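Local coordinates for nitronate monooxygenase family protein (PDB 4QIT), which uses flavin mononucleotide and molecular oxygen to carry out the oxidative denitrification of alkyl nitronates, with the toxin propionate 3-nitronate as its best substrate, at residues T272-T275 with R281-R284; V276-R281 with F327-A332. The protein carries 1 engineered substitution. All coordinates share one frame; numbering follows the deposited sequence.

Contact 1: T272-T275 with R281-R284; sequences TALT and RSAR
Arg284 and Leu274 face each other as a non-hydrogen-bonded pair in an antiparallel beta hairpin, with their CA atoms 4.4 Å apart. Next to them Thr275 and Ala283 form the hydrogen-bonded pair: Thr275 N gives to Ala283 O (2.9 Å) and Ala283 N gives back to Thr275 O (3.0 Å). A CA-H...O contact from Arg284 CA to Ala273 O, 3.3 Å, accompanies the close approach of the strands at the non-hydrogen-bonded pair.

The tight part lies around the long side chain of Arg284. Its CG stands anti to the backbone N (chi1 180°), and a bend at chi3 (-60°) turns the guanidinium back over the neighbouring strand. Leu274 CG lies over one face of that flat group, offset toward its rim, 3.8 Å from Arg284 NH2. Thr272, whose side chain crosses the arginine at about a right angle, offers OG1 to Arg284 NH1 at 3.1 Å; this oxygen is near the group's edge but 22° out of its plane. A threonine suits this place because it supplies both an acceptor and a CB that packs on the arginine's CG. Outside the hairpin, Ile184 O accepts from Arg284 NH2, and Ala186 O takes a weak bond from NE. On the other face of the sheet, Thr275 and Ala283 are buried.

Leu274 has two sides: the inner one packs on Arg284, while its outer part, with Ser282 beside it, belongs to the exposed side of the hairpin. There Leu274 CD2 merely touches Ser282 OG at 3.8 Å, a plain van der Waals contact.

Uncharged oxygens thus meet all three nitrogens of a buried guanidinium, a hydroxyl at NH1 and main-chain carbonyls at NH2 and, weakly, at NE. This chemistry is consistent with Arg284 tying the hairpin to the 184-186 chain, next to Gly187 of the probable FMN site.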
ATOM      1  N   THR A 272     -10.271  -6.334  -1.585  1.00 11.18           N
ATOM      2  CA  THR A 272      -9.830  -6.926  -0.324  1.00  8.78           C
ATOM      3  C   THR A 272      -9.835  -5.865   0.771  1.00 10.59           C
ATOM      4  O   THR A 272      -9.871  -4.665   0.495  1.00 10.24           O
ATOM      5  CB  THR A 272      -8.412  -7.539  -0.405  1.00  8.42           C
ATOM      6  OG1 THR A 272      -7.439  -6.494  -0.584  1.00  9.58           O
ATOM      7  CG2 THR A 272      -8.308  -8.554  -1.548  1.00  9.68           C
ATOM      8  N   ALA A 273      -9.794  -6.303   2.019  1.00  9.20           N
ATOM      9  CA  ALA A 273      -9.730  -5.376   3.144  1.00  9.22           C
ATOM     10  C   ALA A 273      -8.965  -6.002   4.289  1.00  9.16           C
ATOM     11  O   ALA A 273      -8.794  -7.227   4.347  1.00  9.15           O
ATOM     12  CB  ALA A 273     -11.133  -4.980   3.599  1.00 12.01           C
ATOM     13  N   LEU A 274      -8.505  -5.149   5.197  1.00  9.49           N
ATOM     14  CA  LEU A 274      -7.848  -5.595   6.419  1.00  9.46           C
ATOM     15  C   LEU A 274      -8.857  -5.732   7.542  1.00 12.46           C
ATOM     16  O   LEU A 274      -9.789  -4.930   7.664  1.00 14.05           O
ATOM     17  CB  LEU A 274      -6.782  -4.584   6.839  1.00 10.58           C
ATOM     18  CG  LEU A 274      -5.608  -4.470   5.876  1.00 11.73           C
ATOM     19  CD1 LEU A 274      -4.775  -3.220   6.169  1.00 15.11           C
ATOM     20  CD2 LEU A 274      -4.753  -5.714   6.008  1.00 10.47           C
ATOM     21  N   THR A 275      -8.672  -6.750   8.372  1.00 10.54           N
ATOM     22  CA  THR A 275      -9.516  -6.936   9.540  1.00 11.05           C
ATOM     23  C   THR A 275      -8.686  -7.436  10.716  1.00 11.42           C
ATOM     24  O   THR A 275      -7.739  -8.207  10.541  1.00  9.91           O
ATOM     25  CB  THR A 275     -10.663  -7.936   9.259  1.00 12.71           C
ATOM     26  OG1 THR A 275     -11.450  -8.108  10.447  1.00 15.54           O
ATOM     27  CG2 THR A 275     -10.123  -9.311   8.800  1.00 11.02           C
ATOM     28  N   ARG A 281      -5.350 -10.281  14.899  1.00 10.86           N
ATOM     29  CA  ARG A 281      -4.193  -9.628  14.275  1.00  9.81           C
ATOM     30  C   ARG A 281      -4.599  -9.196  12.875  1.00 10.87           C
ATOM     31  O   ARG A 281      -5.312  -9.923  12.175  1.00 11.67           O
ATOM     32  CB  ARG A 281      -2.994 -10.581  14.180  1.00 10.30           C
ATOM     33  CG  ARG A 281      -1.822 -10.222  15.102  1.00 12.33           C
ATOM     34  CD  ARG A 281      -0.669 -11.193  14.887  1.00 11.73           C
ATOM     35  NE  ARG A 281       0.558 -10.800  15.583  1.00 11.25           N
ATOM     36  CZ  ARG A 281       1.443  -9.927  15.109  1.00 10.45           C
ATOM     37  NH1 ARG A 281       1.225  -9.324  13.951  1.00 11.61           N
ATOM     38  NH2 ARG A 281       2.542  -9.643  15.807  1.00 12.40           N
ATOM     39  N   SER A 282      -4.134  -8.021  12.455  1.00  8.82           N
ATOM     40  CA  SER A 282      -4.500  -7.486  11.147  1.00 10.62           C
ATOM     41  C   SER A 282      -4.156  -8.464  10.019  1.00  9.34           C
ATOM     42  O   SER A 282      -3.029  -8.979   9.943  1.00 10.11           O
ATOM     43  CB  SER A 282      -3.756  -6.176  10.906  1.00 10.23           C
ATOM     44  OG  SER A 282      -4.233  -5.529   9.737  1.00 14.04           O
ATOM     45  N   ALA A 283      -5.133  -8.710   9.147  1.00  8.25           N
ATOM     46  CA  ALA A 283      -4.992  -9.673   8.056  1.00  8.04           C
ATOM     47  C   ALA A 283      -5.876  -9.267   6.894  1.00  9.12           C
ATOM     48  O   ALA A 283      -6.942  -8.689   7.100  1.00  8.28           O
ATOM     49  CB  ALA A 283      -5.346 -11.066   8.535  1.00  9.30           C
ATOM     50  N   ARG A 284      -5.418  -9.552   5.675  1.00  7.73           N
ATOM     51  CA  ARG A 284      -6.103  -9.125   4.469  1.00  7.80           C
ATOM     52  C   ARG A 284      -6.846 -10.258   3.768  1.00  6.97           C
ATOM     53  O   ARG A 284      -6.264 -11.297   3.456  1.00  8.13           O
ATOM     54  CB  ARG A 284      -5.117  -8.498   3.484  1.00  6.11           C
ATOM     55  CG  ARG A 284      -5.810  -8.040   2.182  1.00  6.94           C
ATOM     56  CD  ARG A 284      -4.840  -7.421   1.156  1.00  7.32           C
ATOM     57  NE  ARG A 284      -4.158  -6.248   1.706  1.00  6.24           N
ATOM     58  CZ  ARG A 284      -4.728  -5.066   1.913  1.00  7.25           C
ATOM     59  NH1 ARG A 284      -6.011  -4.861   1.612  1.00  7.76           N
ATOM     60  NH2 ARG A 284      -4.004  -4.090   2.451  1.00  8.06           N
TER

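Contact 2: V276-R281 with F327-A332; sequences VTMSGR and FAAQWA. With FMN (flavin mononucleotide), chain C; NIE (nitroethane), chain D.
Trp331 lines the nitroethane and FMN pocket, and Met278, from the turn of the 273-285 hairpin, packs behind it as a second-shell residue. Met278 CG lies 3.6 Å from Trp331 CH2, at the far corner of the indole's six-membered ring, and approaches it obliquely. The methionine leaves the backbone with CG anti to N (chi1 -177°), then bends at chi2 and chi3, which carries its tail along the other segment. CE ends 3.5 Å from Ala328 O, while SD rests 4.3 Å from Ala329 CB. A flexible, unbranched thioether suits this place, since it can follow the uneven surface made by a ring, a methyl group and a carbonyl. Phe291 and Gln316 also pack on Met278.

Trp331 is enclosed on several sides. Ala329 CB lies against one face, offset toward the rim, where a methyl group is small enough to fit. Nitroethane O5 sits over the opposite face, not in line with the N-H; its 2.7 Å from Trp331 NE1 is unusually short and doubtful in detail. The hydrogen bond to nitroethane comes from Ser189 N. The flavin methyl C7M lies at the ring edge and comes within 3.3 Å of Trp331 CB.

The turn itself is shaped locally. Ser279 OG accepts from Arg281 N at 3.1 Å, an ST turn, and Gly280 N reaches back to Val276 O. Gly280 adopts a positive phi of 96°, where a side chain would run into the preceding carbonyl oxygen.

TIM barrels place their active site at the C-terminal ends of the strands and line it with loops; Trp331, on a loop beside the flavin, is consistent with this.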
ATOM      1  N   VAL A 276      -9.036  -6.980  11.914  1.00 12.37           N
ATOM      2  CA  VAL A 276      -8.468  -7.553  13.131  1.00 11.38           C
ATOM      3  C   VAL A 276      -9.475  -8.432  13.865  1.00 10.69           C
ATOM      4  O   VAL A 276      -9.113  -9.119  14.814  1.00 12.36           O
ATOM      5  CB  VAL A 276      -7.964  -6.482  14.125  1.00 11.57           C
ATOM      6  CG1 VAL A 276      -6.903  -5.619  13.479  1.00 15.84           C
ATOM      7  CG2 VAL A 276      -9.130  -5.648  14.676  1.00 13.98           C
ATOM      8  N   THR A 277     -10.731  -8.419  13.427  1.00 11.69           N
ATOM      9  CA  THR A 277     -11.786  -9.120  14.171  1.00 12.86           C
ATOM     10  C   THR A 277     -11.870 -10.618  13.860  1.00 13.30           C
ATOM     11  O   THR A 277     -12.477 -11.385  14.614  1.00 14.69           O
ATOM     12  CB  THR A 277     -13.160  -8.447  13.985  1.00 12.09           C
ATOM     13  OG1 THR A 277     -13.402  -8.224  12.592  1.00 14.57           O
ATOM     14  CG2 THR A 277     -13.195  -7.108  14.725  1.00 14.22           C
ATOM     15  N   MET A 278     -11.263 -11.036  12.758  1.00 12.77           N
ATOM     16  CA  MET A 278     -11.189 -12.452  12.413  1.00 12.34           C
ATOM     17  C   MET A 278     -10.263 -13.228  13.351  1.00 14.18           C
ATOM     18  O   MET A 278     -10.627 -14.286  13.867  1.00 13.26           O
ATOM     19  CB  MET A 278     -10.720 -12.614  10.957  1.00 14.09           C
ATOM     20  CG  MET A 278     -10.671 -14.058  10.449  1.00 15.31           C
ATOM     21  SD  MET A 278     -12.226 -14.661   9.766  1.00 14.13           S
ATOM     22  CE  MET A 278     -12.351 -13.633   8.299  1.00 16.05           C
ATOM     23  N   SER A 279      -9.062 -12.709  13.585  1.00 11.65           N
ATOM     24  CA  SER A 279      -8.051 -13.501  14.271  1.00 14.35           C
ATOM     25  C   SER A 279      -7.442 -12.811  15.476  1.00 13.37           C
ATOM     26  O   SER A 279      -6.758 -13.451  16.270  1.00 15.30           O
ATOM     27  CB  SER A 279      -6.928 -13.840  13.302  1.00 14.84           C
ATOM     28  OG  SER A 279      -6.163 -12.675  13.035  1.00 12.90           O
ATOM     29  N   GLY A 280      -7.646 -11.499  15.583  1.00 13.20           N
ATOM     30  CA  GLY A 280      -7.011 -10.701  16.616  1.00 13.29           C
ATOM     31  C   GLY A 280      -5.744 -10.007  16.141  1.00 14.73           C
ATOM     32  O   GLY A 280      -5.134  -9.235  16.886  1.00 15.19           O
ATOM     33  N   ARG A 281      -5.350 -10.281  14.899  1.00 10.86           N
ATOM     34  CA  ARG A 281      -4.193  -9.628  14.275  1.00  9.81           C
ATOM     35  C   ARG A 281      -4.599  -9.196  12.875  1.00 10.87           C
ATOM     36  O   ARG A 281      -5.312  -9.923  12.175  1.00 11.67           O
ATOM     37  CB  ARG A 281      -2.994 -10.581  14.180  1.00 10.30           C
ATOM     38  CG  ARG A 281      -1.822 -10.222  15.102  1.00 12.33           C
ATOM     39  CD  ARG A 281      -0.669 -11.193  14.887  1.00 11.73           C
ATOM     40  NE  ARG A 281       0.558 -10.800  15.583  1.00 11.25           N
ATOM     41  CZ  ARG A 281       1.443  -9.927  15.109  1.00 10.45           C
ATOM     42  NH1 ARG A 281       1.225  -9.324  13.951  1.00 11.61           N
ATOM     43  NH2 ARG A 281       2.542  -9.643  15.807  1.00 12.40           N
ATOM     44  N   PHE A 327     -18.583 -16.420   6.954  1.00 10.83           N
ATOM     45  CA  PHE A 327     -17.668 -16.133   8.052  1.00  9.98           C
ATOM     46  C   PHE A 327     -16.283 -16.704   7.775  1.00 10.14           C
ATOM     47  O   PHE A 327     -15.386 -16.614   8.610  1.00 12.51           O
ATOM     48  CB  PHE A 327     -18.230 -16.691   9.370  1.00 12.40           C
ATOM     49  CG  PHE A 327     -19.520 -16.057   9.770  1.00 12.02           C
ATOM     50  CD1 PHE A 327     -20.720 -16.487   9.226  1.00 12.50           C
ATOM     51  CD2 PHE A 327     -19.533 -14.998  10.660  1.00 14.01           C
ATOM     52  CE1 PHE A 327     -21.916 -15.874   9.574  1.00 13.68           C
ATOM     53  CE2 PHE A 327     -20.734 -14.376  11.017  1.00 14.87           C
ATOM     54  CZ  PHE A 327     -21.927 -14.826  10.472  1.00 13.86           C
ATOM     55  N   ALA A 328     -16.113 -17.281   6.590  1.00 10.95           N
ATOM     56  CA  ALA A 328     -14.867 -17.957   6.221  1.00 10.80           C
ATOM     57  C   ALA A 328     -13.651 -17.037   6.177  1.00 10.33           C
ATOM     58  O   ALA A 328     -13.763 -15.817   5.971  1.00 11.79           O
ATOM     59  CB  ALA A 328     -15.030 -18.660   4.879  1.00 12.22           C
ATOM     60  N   ALA A 329     -12.479 -17.634   6.373  1.00 11.06           N
ATOM     61  CA  ALA A 329     -11.227 -16.911   6.195  1.00 12.94           C
ATOM     62  C   ALA A 329     -10.774 -17.114   4.754  1.00 12.03           C
ATOM     63  O   ALA A 329     -10.200 -18.152   4.399  1.00 14.78           O
ATOM     64  CB  ALA A 329     -10.167 -17.412   7.169  1.00 14.35           C
ATOM     65  N   GLN A 330     -11.059 -16.125   3.913  1.00  8.72           N
ATOM     66  CA  GLN A 330     -10.727 -16.212   2.497  1.00  8.91           C
ATOM     67  C   GLN A 330      -9.672 -15.168   2.197  1.00  9.76           C
ATOM     68  O   GLN A 330      -9.948 -14.110   1.632  1.00  9.81           O
ATOM     69  CB  GLN A 330     -11.999 -16.051   1.650  1.00  8.03           C
ATOM     70  CG  GLN A 330     -12.960 -17.240   1.870  1.00 10.08           C
ATOM     71  CD  GLN A 330     -14.371 -16.999   1.372  1.00 11.26           C
ATOM     72  OE1 GLN A 330     -14.797 -15.865   1.175  1.00 12.13           O
ATOM     73  NE2 GLN A 330     -15.118 -18.087   1.183  1.00 10.27           N
ATOM     74  N   TRP A 331      -8.449 -15.469   2.617  1.00  8.52           N
ATOM     75  CA  TRP A 331      -7.359 -14.513   2.484  1.00  9.71           C
ATOM     76  C   TRP A 331      -6.968 -14.288   1.015  1.00  9.57           C
ATOM     77  O   TRP A 331      -6.977 -15.205   0.200  1.00  8.99           O
ATOM     78  CB  TRP A 331      -6.149 -14.983   3.281  1.00 10.77           C
ATOM     79  CG  TRP A 331      -6.434 -15.356   4.718  1.00 12.79           C
ATOM     80  CD1 TRP A 331      -6.206 -16.568   5.305  1.00 22.79           C
ATOM     81  CD2 TRP A 331      -7.002 -14.515   5.731  1.00 12.95           C
ATOM     82  NE1 TRP A 331      -6.588 -16.527   6.631  1.00 20.72           N
ATOM     83  CE2 TRP A 331      -7.076 -15.290   6.911  1.00 19.68           C
ATOM     84  CE3 TRP A 331      -7.453 -13.199   5.751  1.00 16.21           C
ATOM     85  CZ2 TRP A 331      -7.585 -14.764   8.105  1.00 16.80           C
ATOM     86  CZ3 TRP A 331      -7.966 -12.687   6.941  1.00 17.89           C
ATOM     87  CH2 TRP A 331      -8.019 -13.469   8.098  1.00 17.98           C
ATOM     88  N   ALA A 332      -6.614 -13.049   0.692  1.00  9.21           N
ATOM     89  CA  ALA A 332      -6.245 -12.677  -0.663  1.00  8.90           C
ATOM     90  C   ALA A 332      -5.534 -11.333  -0.643  1.00  8.03           C
ATOM     91  O   ALA A 332      -5.904 -10.451   0.129  1.00  8.69           O
ATOM     92  CB  ALA A 332      -7.487 -12.611  -1.557  1.00  9.40           C
TER
HETATM   93  N1  FMN C 401       2.483 -15.972   5.861  1.00 26.23           N
HETATM   94  C2  FMN C 401       3.035 -16.704   6.905  1.00 22.75           C
HETATM   95  O2  FMN C 401       4.120 -16.365   7.360  1.00 31.43           O
HETATM   96  N3  FMN C 401       2.405 -17.816   7.417  1.00 21.59           N
HETATM   97  C4  FMN C 401       1.183 -18.185   6.895  1.00 21.28           C
HETATM   98  O4  FMN C 401       0.577 -19.161   7.328  1.00 20.96           O
HETATM   99  C4A FMN C 401       0.625 -17.452   5.864  1.00 27.42           C
HETATM  100  N5  FMN C 401      -0.592 -17.846   5.372  1.00 27.68           N
HETATM  101  C5A FMN C 401      -1.178 -17.162   4.334  1.00 23.83           C
HETATM  102  C6  FMN C 401      -2.404 -17.608   3.861  1.00 22.71           C
HETATM  103  C7  FMN C 401      -3.027 -16.964   2.811  1.00 21.93           C
HETATM  104  C7M FMN C 401      -4.341 -17.520   2.341  1.00 23.97           C
HETATM  105  C8  FMN C 401      -2.430 -15.840   2.240  1.00 21.00           C
HETATM  106  C8M FMN C 401      -3.107 -15.118   1.110  1.00 22.62           C
HETATM  107  C9  FMN C 401      -1.196 -15.391   2.725  1.00 23.22           C
HETATM  108  C9A FMN C 401      -0.555 -16.054   3.778  1.00 24.50           C
HETATM  109  N10 FMN C 401       0.679 -15.637   4.279  1.00 25.57           N
HETATM  110  C10 FMN C 401       1.263 -16.339   5.332  1.00 24.26           C
HETATM  111  C1' FMN C 401       1.359 -14.417   3.712  1.00 23.08           C
HETATM  112  C2' FMN C 401       2.358 -14.742   2.615  1.00 23.73           C
HETATM  113  O2' FMN C 401       3.525 -15.272   3.189  1.00 23.23           O
HETATM  114  C3' FMN C 401       2.748 -13.490   1.841  1.00 20.65           C
HETATM  115  O3' FMN C 401       3.051 -12.409   2.698  1.00 19.08           O
HETATM  116  C4' FMN C 401       1.563 -13.087   0.992  1.00 18.01           C
HETATM  117  O4' FMN C 401       0.902 -14.248   0.522  1.00 20.42           O
HETATM  118  C5' FMN C 401       2.069 -12.298  -0.203  1.00 17.85           C
HETATM  119  O5' FMN C 401       0.941 -11.643  -0.696  1.00 10.56           O
HETATM  120  P   FMN C 401       0.199 -12.135  -2.014  1.00  7.93           P
HETATM  121  O1P FMN C 401       1.153 -12.942  -2.856  1.00 10.49           O
HETATM  122  O2P FMN C 401      -0.313 -10.907  -2.701  1.00  8.78           O
HETATM  123  O3P FMN C 401      -0.911 -13.008  -1.530  1.00 10.36           O
HETATM  124  N3  NIE D 402      -2.777 -16.078   7.389  1.00 29.80           N
HETATM  125  C1  NIE D 402      -1.457 -16.209   9.357  1.00 26.38           C
HETATM  126  C2  NIE D 402      -2.404 -16.954   8.442  1.00 26.71           C
HETATM  127  O4  NIE D 402      -1.906 -15.422   6.824  1.00 26.09           O
HETATM  128  O5  NIE D 402      -4.080 -15.682   7.298  1.00 33.58           O

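Both contacts are largely buried and lie on the same side of the chain's centre, about 7 Å apart between centres. They use one hairpin: contact 1 pairs its strands, contact 2 sets its turn against the 327-332 loop, and the ranges share Arg281. Contact 1 is ordered by backbone pairing and polar bonds and has an exposed edge at Leu274. Contact 2 relies on apolar packing between side chains, and through Trp331 it reaches the ligands. The two meet where Ala283 CB packs on Trp331 CZ3 at 3.5 Å, so the regular strand pairing backs the aromatic side chain that lines the pocket.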